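Local coordinates for putative prolyl-tRNA synthetase (Leishmania major, PDB 5XIL), which probably catalyses the ATP-dependent attachment of L-proline to tRNA(Pro), releasing AMP and diphosphate, at residues A[435-440]-A[504-509]; A[444-449]-A[493-498]. All coordinates share one frame; numbering follows the deposited sequence.

How the contacts relate
Following the chain, strand 432-437 comes first, leads through the zinc ligand Cys438, and is followed directly by helix 441-455. Contact 2 then closes an inner loop, bringing the cysteine-rich segment 493-498 back against that helix. Contact 1 closes the outer loop, in which contact 2 is nested, when the final strand 504-509 pairs with 435-437. Both lie in the C-terminal zinc-binding region of the synthetase, their centres about 10 Å apart. They share the zinc ion through Cys438 and Cys493. Phe508 packs on Val447, and Pro436 O probably accepts a hydrogen bond from Ile494 N, so strands, helix and cysteine loop form one unit.

Contact 1 of 2, residues A[435-440]-A[504-509]; sequences APWCGA and TWVLFG. With ZN (zinc ion), chain B.
Ala435 and Val506 face each other as a hydrogen-bonded antiparallel pair, joining strand 432-437 to the last strand of the C-terminal zinc-binding region. Ala435 N reaches Val506 O at 3.0 Å, and Val506 N returns a bond to Ala435 O. Trp437 and Thr504 make the next such pair; Trp437 N to Thr504 O is 2.9 Å, while the return bond from Thr504 N to Trp437 O is longer at 3.3 Å. Between them the non-hydrogen-bonded pair Pro436 and Trp505 brings its side chains to one face of the sheet. There the proline lies alongside the indole, and Pro436 CG sits over the six-membered ring in a CH-pi contact, 4.2 Å from its centroid. The chi1 of Trp505 (-65°) sets CG anti to the carbonyl carbon and brings the ring beside the proline; Glu486 O accepts from its NE1, and Arg416 adds a cation-pi contact. Ala435, Trp437, Thr504 and Val506 occupy the other face. Trp437 CB meets Val506 CG1 at 3.7 Å, the methyl CG2 of Thr504 touches CE3 of the indole, and Ala435 CB rests against Phe508 CE2. Phe508 in turn meets Phe423 edge-to-face. Beyond the strand the chain doubles back over Trp437, placing Gly439 CA above the centre of its ring. This turn carries Cys438, whose SG binds zinc at 2.3 Å. The same sulfur accepts a bond from Ala440 N, while Trp437 NE1 donates to Ala440 O from above the carbonyl plane, 3.1 Å away.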
loop_
_atom_site.group_PDB
_atom_site.type_symbol
_atom_site.label_atom_id
_atom_site.label_comp_id
_atom_site.label_asym_id
_atom_site.label_seq_id
_atom_site.Cartn_x
_atom_site.Cartn_y
_atom_site.Cartn_z
ATOM N N ALA A 435 -39.394 -8.006 2.553
ATOM C CA ALA A 435 -40.766 -8.102 2.100
ATOM C C ALA A 435 -40.831 -8.935 0.806
ATOM O O ALA A 435 -39.834 -9.004 0.050
ATOM C CB ALA A 435 -41.305 -6.697 1.820
ATOM N N PRO A 436 -42.005 -9.550 0.538
ATOM C CA PRO A 436 -42.212 -10.367 -0.669
ATOM C C PRO A 436 -42.330 -9.449 -1.831
ATOM O O PRO A 436 -42.967 -8.391 -1.721
ATOM C CB PRO A 436 -43.562 -11.048 -0.445
ATOM C CG PRO A 436 -43.816 -10.931 1.033
ATOM C CD PRO A 436 -43.124 -9.683 1.498
ATOM N N TRP A 437 -41.724 -9.820 -2.955
ATOM C CA TRP A 437 -41.721 -8.950 -4.162
ATOM C C TRP A 437 -41.905 -9.842 -5.402
ATOM O O TRP A 437 -41.402 -10.962 -5.423
ATOM C CB TRP A 437 -40.379 -8.250 -4.242
ATOM C CG TRP A 437 -40.190 -7.312 -5.388
ATOM C CD1 TRP A 437 -41.103 -6.427 -5.917
ATOM C CD2 TRP A 437 -39.020 -7.174 -6.176
ATOM N NE1 TRP A 437 -40.542 -5.719 -6.966
ATOM C CE2 TRP A 437 -39.268 -6.163 -7.148
ATOM C CE3 TRP A 437 -37.805 -7.821 -6.191
ATOM C CZ2 TRP A 437 -38.318 -5.761 -8.057
ATOM C CZ3 TRP A 437 -36.876 -7.403 -7.071
ATOM C CH2 TRP A 437 -37.126 -6.395 -8.011
ATOM N N CYS A 438 -42.706 -9.414 -6.393
ATOM C CA CYS A 438 -42.891 -10.271 -7.593
ATOM C C CYS A 438 -41.721 -10.147 -8.555
ATOM O O CYS A 438 -41.539 -10.982 -9.456
ATOM C CB CYS A 438 -44.209 -9.911 -8.341
ATOM S SG CYS A 438 -44.221 -8.247 -8.988
ATOM N N GLY A 439 -40.933 -9.098 -8.384
ATOM C CA GLY A 439 -39.789 -8.853 -9.208
ATOM C C GLY A 439 -39.981 -7.771 -10.230
ATOM O O GLY A 439 -39.046 -7.439 -10.968
ATOM N N ALA A 440 -41.179 -7.189 -10.313
ATOM C CA ALA A 440 -41.418 -6.118 -11.299
ATOM C C ALA A 440 -40.862 -4.789 -10.855
ATOM O O ALA A 440 -41.092 -4.381 -9.715
ATOM C CB ALA A 440 -42.922 -5.979 -11.547
ATOM N N THR A 504 -39.647 -13.593 -4.629
ATOM C CA THR A 504 -38.442 -13.593 -3.760
ATOM C C THR A 504 -38.768 -12.694 -2.569
ATOM O O THR A 504 -39.747 -11.962 -2.614
ATOM C CB THR A 504 -37.255 -13.057 -4.575
ATOM O OG1 THR A 504 -36.034 -13.160 -3.835
ATOM C CG2 THR A 504 -37.469 -11.646 -5.007
ATOM N N TRP A 505 -37.906 -12.694 -1.543
ATOM C CA TRP A 505 -37.918 -11.625 -0.542
ATOM C C TRP A 505 -36.880 -10.629 -0.934
ATOM O O TRP A 505 -35.851 -11.014 -1.436
ATOM C CB TRP A 505 -37.580 -12.189 0.835
ATOM C CG TRP A 505 -38.600 -13.156 1.360
ATOM C CD1 TRP A 505 -38.674 -14.489 1.117
ATOM C CD2 TRP A 505 -39.669 -12.860 2.257
ATOM N NE1 TRP A 505 -39.715 -15.049 1.817
ATOM C CE2 TRP A 505 -40.348 -14.083 2.518
ATOM C CE3 TRP A 505 -40.125 -11.702 2.842
ATOM C CZ2 TRP A 505 -41.448 -14.168 3.374
ATOM C CZ3 TRP A 505 -41.219 -11.760 3.654
ATOM C CH2 TRP A 505 -41.884 -13.013 3.928
ATOM N N VAL A 506 -37.112 -9.356 -0.735
ATOM C CA VAL A 506 -36.074 -8.354 -1.034
ATOM C C VAL A 506 -35.971 -7.461 0.207
ATOM O O VAL A 506 -36.927 -7.339 0.965
ATOM C CB VAL A 506 -36.424 -7.534 -2.303
ATOM C CG1 VAL A 506 -37.681 -6.765 -2.141
ATOM C CG2 VAL A 506 -35.323 -6.530 -2.729
ATOM N N LEU A 507 -34.785 -6.951 0.447
ATOM C CA LEU A 507 -34.514 -6.033 1.532
ATOM C C LEU A 507 -34.699 -4.612 1.093
ATOM O O LEU A 507 -34.021 -4.171 0.136
ATOM C CB LEU A 507 -33.081 -6.310 2.004
ATOM C CG LEU A 507 -32.566 -5.509 3.163
ATOM C CD1 LEU A 507 -33.282 -5.917 4.425
ATOM C CD2 LEU A 507 -31.054 -5.768 3.259
ATOM N N PHE A 508 -35.612 -3.911 1.800
ATOM C CA PHE A 508 -35.946 -2.509 1.583
ATOM C C PHE A 508 -35.501 -1.690 2.800
ATOM O O PHE A 508 -35.403 -2.221 3.910
ATOM C CB PHE A 508 -37.398 -2.288 1.533
ATOM C CG PHE A 508 -38.103 -2.809 0.301
ATOM C CD1 PHE A 508 -38.260 -2.001 -0.792
ATOM C CD2 PHE A 508 -38.725 -3.995 0.338
ATOM C CE1 PHE A 508 -39.008 -2.450 -1.910
ATOM C CE2 PHE A 508 -39.465 -4.448 -0.759
ATOM C CZ PHE A 508 -39.592 -3.691 -1.860
ATOM N N GLY A 509 -35.205 -0.433 2.539
ATOM C CA GLY A 509 -34.992 0.536 3.599
ATOM C C GLY A 509 -34.835 1.931 3.158
ATOM O O GLY A 509 -34.510 2.215 1.989
HETATM ZN ZN ZN B . -45.479 -6.760 -7.741
#

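Contact 2 of 2, residues A[444-449]-A[493-498]; sequences ENQVKK and CICKGC. With ZN (zinc ion), chain B.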
loop_
_atom_site.group_PDB
_atom_site.type_symbol
_atom_site.label_atom_id
_atom_site.label_comp_id
_atom_site.label_asym_id
_atom_site.label_seq_id
_atom_site.Cartn_x
_atom_site.Cartn_y
_atom_site.Cartn_z
ATOM N N GLU A 444 -41.415 -2.040 -7.274
ATOM C CA GLU A 444 -40.313 -1.349 -6.542
ATOM C C GLU A 444 -40.477 0.148 -6.549
ATOM O O GLU A 444 -40.287 0.837 -5.515
ATOM C CB GLU A 444 -38.973 -1.761 -7.165
ATOM C CG GLU A 444 -37.755 -1.121 -6.612
ATOM C CD GLU A 444 -36.489 -1.769 -7.194
ATOM O OE1 GLU A 444 -36.590 -2.655 -8.122
ATOM O OE2 GLU A 444 -35.390 -1.407 -6.697
ATOM N N ASN A 445 -40.830 0.688 -7.701
ATOM C CA ASN A 445 -41.049 2.122 -7.814
ATOM C C ASN A 445 -42.247 2.613 -6.947
ATOM O O ASN A 445 -42.207 3.674 -6.335
ATOM C CB ASN A 445 -41.326 2.429 -9.300
ATOM C CG ASN A 445 -40.053 2.602 -10.109
ATOM O OD1 ASN A 445 -39.028 2.995 -9.593
ATOM N ND2 ASN A 445 -40.123 2.337 -11.391
ATOM N N GLN A 446 -43.333 1.840 -6.977
ATOM C CA GLN A 446 -44.509 2.160 -6.211
ATOM C C GLN A 446 -44.205 2.130 -4.683
ATOM O O GLN A 446 -44.588 3.025 -3.942
ATOM C CB GLN A 446 -45.608 1.162 -6.503
ATOM C CG GLN A 446 -46.965 1.718 -6.047
ATOM C CD GLN A 446 -48.043 0.688 -6.000
ATOM O OE1 GLN A 446 -48.212 -0.102 -6.946
ATOM N NE2 GLN A 446 -48.800 0.674 -4.904
ATOM N N VAL A 447 -43.457 1.118 -4.255
ATOM C CA VAL A 447 -43.041 1.081 -2.831
ATOM C C VAL A 447 -42.332 2.374 -2.425
ATOM O O VAL A 447 -42.648 2.959 -1.383
ATOM C CB VAL A 447 -42.210 -0.158 -2.553
ATOM C CG1 VAL A 447 -41.552 -0.048 -1.159
ATOM C CG2 VAL A 447 -43.068 -1.400 -2.678
ATOM N N LYS A 448 -41.386 2.848 -3.241
ATOM C CA LYS A 448 -40.637 4.022 -2.871
ATOM C C LYS A 448 -41.510 5.281 -2.894
ATOM O O LYS A 448 -41.481 6.148 -2.012
ATOM C CB LYS A 448 -39.384 4.128 -3.744
ATOM C CG LYS A 448 -38.406 5.211 -3.324
ATOM C CD LYS A 448 -37.147 5.120 -4.206
ATOM C CE LYS A 448 -35.955 5.868 -3.668
ATOM N NZ LYS A 448 -36.168 7.333 -3.646
ATOM N N LYS A 449 -42.367 5.378 -3.892
ATOM C CA LYS A 449 -43.300 6.496 -3.941
ATOM C C LYS A 449 -44.284 6.555 -2.789
ATOM O O LYS A 449 -44.384 7.564 -2.152
ATOM C CB LYS A 449 -44.155 6.403 -5.233
ATOM C CG LYS A 449 -45.215 7.470 -5.333
ATOM C CD LYS A 449 -45.978 7.270 -6.675
ATOM C CE LYS A 449 -47.020 8.366 -6.952
ATOM N NZ LYS A 449 -48.185 8.369 -6.043
ATOM N N CYS A 493 -47.116 -9.896 -3.660
ATOM C CA CYS A 493 -46.150 -8.789 -3.699
ATOM C C CYS A 493 -46.537 -7.646 -2.728
ATOM O O CYS A 493 -47.697 -7.331 -2.550
ATOM C CB CYS A 493 -46.012 -8.350 -5.143
ATOM S SG CYS A 493 -44.973 -6.960 -5.431
ATOM N N ILE A 494 -45.539 -7.008 -2.084
ATOM C CA ILE A 494 -45.810 -6.089 -0.960
ATOM C C ILE A 494 -46.520 -4.799 -1.284
ATOM O O ILE A 494 -47.150 -4.210 -0.379
ATOM C CB ILE A 494 -44.481 -5.763 -0.178
ATOM C CG1 ILE A 494 -44.736 -5.048 1.188
ATOM C CG2 ILE A 494 -43.577 -4.924 -1.098
ATOM C CD1 ILE A 494 -45.709 -5.797 2.095
ATOM N N CYS A 495 -46.406 -4.296 -2.516
ATOM C CA CYS A 495 -46.889 -2.976 -2.811
ATOM C C CYS A 495 -48.400 -2.876 -2.613
ATOM O O CYS A 495 -49.139 -3.849 -2.701
ATOM C CB CYS A 495 -46.491 -2.386 -4.186
ATOM S SG CYS A 495 -46.617 -3.501 -5.559
ATOM N N LYS A 496 -48.784 -1.663 -2.283
ATOM C CA LYS A 496 -50.148 -1.342 -1.884
ATOM C C LYS A 496 -51.074 -1.597 -3.052
ATOM O O LYS A 496 -50.884 -1.018 -4.121
ATOM C CB LYS A 496 -50.221 0.083 -1.485
ATOM C CG LYS A 496 -51.544 0.432 -0.837
ATOM C CD LYS A 496 -51.597 1.897 -0.509
ATOM C CE LYS A 496 -51.851 2.750 -1.726
ATOM N NZ LYS A 496 -51.571 4.182 -1.419
ATOM N N GLY A 497 -52.052 -2.448 -2.825
ATOM C CA GLY A 497 -52.962 -2.882 -3.864
ATOM C C GLY A 497 -52.462 -4.037 -4.717
ATOM O O GLY A 497 -53.228 -4.551 -5.513
ATOM N N CYS A 498 -51.193 -4.462 -4.575
ATOM C CA CYS A 498 -50.609 -5.458 -5.489
ATOM C C CYS A 498 -51.164 -6.783 -5.184
ATOM O O CYS A 498 -51.666 -6.987 -4.093
ATOM C CB CYS A 498 -49.059 -5.449 -5.472
ATOM S SG CYS A 498 -48.602 -3.811 -6.007
HETATM ZN ZN ZN B . -45.479 -6.760 -7.741
#
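Val447, on helix 441-455, packs against the cysteine loop through one methyl. Its CG2 lies 3.9 Å from Ile494 CG2 and equally near Cys495 CB, and the Val447 and Ile494 side chains cross at about a right angle. This is the buried, apolar part of the contact, continued by Phe423 of helix 423-428, which touches both residues. One helix position earlier, the contact is polar and partly exposed but still closely applied. With CG anti to the backbone N (chi1 -163°) and an extended chain, Gln446 sends its amide across to the loop. Gln446 NE2 donates to Lys496 O at 2.8 Å with an N-H...O angle of 162°, meeting a carbonyl lone pair in plane. Asp450 OD2 accepts a second bond from NE2, so two acceptors steady the amide. Gln446 OE1 lies 3.8 Å from Cys498 SG, close to the disulfide. The loose, solvent side belongs to exposed Lys496, which nears Gln446 NE2 only through its CB. Residues 495-498 form a type II beta turn, its ends tied by the Cys495-Cys498 disulfide. Cys493 SG binds the zinc ion at 2.4 Å; Cys438 and Cys443 are the other cysteine ligands, and the metal has one further bonded atom besides these three sulfurs. Cys495 SG lies only 4.1 Å from the metal but is not a ligand: its sulfur is bound in the disulfide, which probably keeps it from serving as a thiolate donor.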